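Local coordinates for protein flavodoxin-like domain (Synechococcus elongatus PCC 6301, PDB 3HLY) that probably binds flavin mononucleotide and takes part in electron transfer, through a domain with the flavodoxin-like fold, at residues 127-130 with 131-135. Residues are numbered along the deposited sequence; the frame is centred on the assembly and turned at random.
Sequences IYQQ and CEESG
Two consecutive turns of one alpha-helix are tied by i to i+4 backbone bonds, with Cys131 N, Glu132 N, Glu133 N and Ser134 N donating to the carbonyl oxygens of Ile127, Tyr128, Gln129 and Gln130 in turn. Ser134 adds a side-chain bond to this ladder, a familiar way for a serine within a helix to satisfy its hydroxyl. Its OG, turned away from its own carbonyl carbon (chi1 -61°), donates to Gln130 O at 2.7 Å, while Ser134 N reaches that same Gln130 O at 2.8 Å. The two donors approach from opposite faces of the carbonyl plane, the hydroxyl tilted 34° from it, and so grip one acceptor together. With an alanine here the hydroxyl is gone, and Gln130 O is likely to be left with the backbone N-H as its one donor from this turn. On a more exposed side of the helix, a water joins Gln129 to Glu133: it donates to Glu133 OE2 at 2.7 Å and weakly accepts from Gln129 NE2 at 3.0 Å. Both chains bend at chi2, which brings their ends to the water. The Gln129 amide also lies near the Glu132 carboxylate, NE2 to OE1 3.9 Å, their planes steeply inclined at 78°. Toward the interior, Cys131 SG lies 4.5 Å from Ile127 CG2. In this flavodoxin-like fold, the inward side of helix 125-144 packs on helix 14-27, which follows strand 3-7 of the five-stranded parallel sheet: Ile127 meets Leu17, Tyr128 meets Arg16, and Cys131 settles against Ala20 and Ile21.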
loop_
_atom_site.group_PDB
_atom_site.type_symbol
_atom_site.label_atom_id
_atom_site.label_comp_id
_atom_site.label_asym_id
_atom_site.label_seq_id
_atom_site.Cartn_x
_atom_site.Cartn_y
_atom_site.Cartn_z
ATOM N N ILE A 127 8.947 5.912 13.219
ATOM C CA ILE A 127 7.937 5.598 12.223
ATOM C C ILE A 127 8.499 4.703 11.111
ATOM O O ILE A 127 7.825 3.772 10.653
ATOM C CB ILE A 127 7.379 6.881 11.574
ATOM C CG1 ILE A 127 6.547 7.667 12.591
ATOM C CG2 ILE A 127 6.522 6.519 10.353
ATOM C CD1 ILE A 127 5.253 6.997 12.961
ATOM N N TYR A 128 9.721 4.988 10.673
ATOM C CA TYR A 128 10.333 4.201 9.612
ATOM C C TYR A 128 10.636 2.795 10.081
ATOM O O TYR A 128 10.603 1.855 9.285
ATOM C CB TYR A 128 11.606 4.868 9.095
ATOM C CG TYR A 128 11.331 6.124 8.314
ATOM C CD1 TYR A 128 10.422 6.119 7.259
ATOM C CD2 TYR A 128 11.961 7.329 8.641
ATOM C CE1 TYR A 128 10.140 7.280 6.555
ATOM C CE2 TYR A 128 11.682 8.499 7.939
ATOM C CZ TYR A 128 10.772 8.465 6.903
ATOM O OH TYR A 128 10.468 9.607 6.219
ATOM N N GLN A 129 10.926 2.648 11.372
ATOM C CA GLN A 129 11.205 1.327 11.928
ATOM C C GLN A 129 9.909 0.529 11.934
ATOM O O GLN A 129 9.917 -0.672 11.682
ATOM C CB GLN A 129 11.741 1.424 13.359
ATOM C CG GLN A 129 12.067 0.072 13.992
ATOM C CD GLN A 129 13.140 -0.698 13.224
ATOM O OE1 GLN A 129 14.289 -0.254 13.118
ATOM N NE2 GLN A 129 12.768 -1.854 12.679
ATOM N N GLN A 130 8.801 1.206 12.227
ATOM C CA GLN A 130 7.494 0.567 12.255
ATOM C C GLN A 130 7.073 0.124 10.837
ATOM O O GLN A 130 6.459 -0.932 10.662
ATOM C CB GLN A 130 6.461 1.519 12.857
ATOM C CG GLN A 130 5.078 0.906 13.009
ATOM C CD GLN A 130 4.073 1.896 13.546
ATOM O OE1 GLN A 130 4.403 3.068 13.781
ATOM N NE2 GLN A 130 2.834 1.443 13.739
ATOM N N CYS A 131 7.365 0.945 9.837
ATOM C CA CYS A 131 7.095 0.572 8.443
ATOM C C CYS A 131 7.897 -0.696 8.090
ATOM O O CYS A 131 7.375 -1.634 7.466
ATOM C CB CYS A 131 7.567 1.663 7.493
ATOM S SG CYS A 131 6.543 3.115 7.448
ATOM N N GLU A 132 9.178 -0.701 8.455
ATOM C CA GLU A 132 10.032 -1.847 8.157
ATOM C C GLU A 132 9.533 -3.079 8.884
ATOM O O GLU A 132 9.495 -4.170 8.315
ATOM C CB GLU A 132 11.480 -1.577 8.558
ATOM C CG GLU A 132 12.433 -2.684 8.164
ATOM C CD GLU A 132 13.881 -2.325 8.455
ATOM O OE1 GLU A 132 14.491 -2.982 9.328
ATOM O OE2 GLU A 132 14.398 -1.380 7.813
ATOM N N GLU A 133 9.144 -2.906 10.143
ATOM C CA GLU A 133 8.640 -4.034 10.917
ATOM C C GLU A 133 7.311 -4.532 10.353
ATOM O O GLU A 133 7.041 -5.723 10.379
ATOM C CB GLU A 133 8.440 -3.654 12.389
ATOM C CG GLU A 133 8.127 -4.866 13.248
ATOM C CD GLU A 133 9.301 -5.840 13.313
ATOM O OE1 GLU A 133 9.064 -7.058 13.453
ATOM O OE2 GLU A 133 10.462 -5.382 13.236
ATOM N N SER A 134 6.484 -3.619 9.850
ATOM C CA SER A 134 5.201 -4.001 9.272
ATOM C C SER A 134 5.443 -4.844 8.026
ATOM O O SER A 134 4.713 -5.813 7.782
ATOM C CB SER A 134 4.375 -2.760 8.885
ATOM O OG SER A 134 4.092 -1.958 10.008
ATOM N N GLY A 135 6.457 -4.460 7.240
ATOM C CA GLY A 135 6.784 -5.188 6.014
ATOM C C GLY A 135 7.310 -6.569 6.346
ATOM O O GLY A 135 6.997 -7.552 5.677
HETATM O O HOH W 1 10.931 -3.185 14.689
#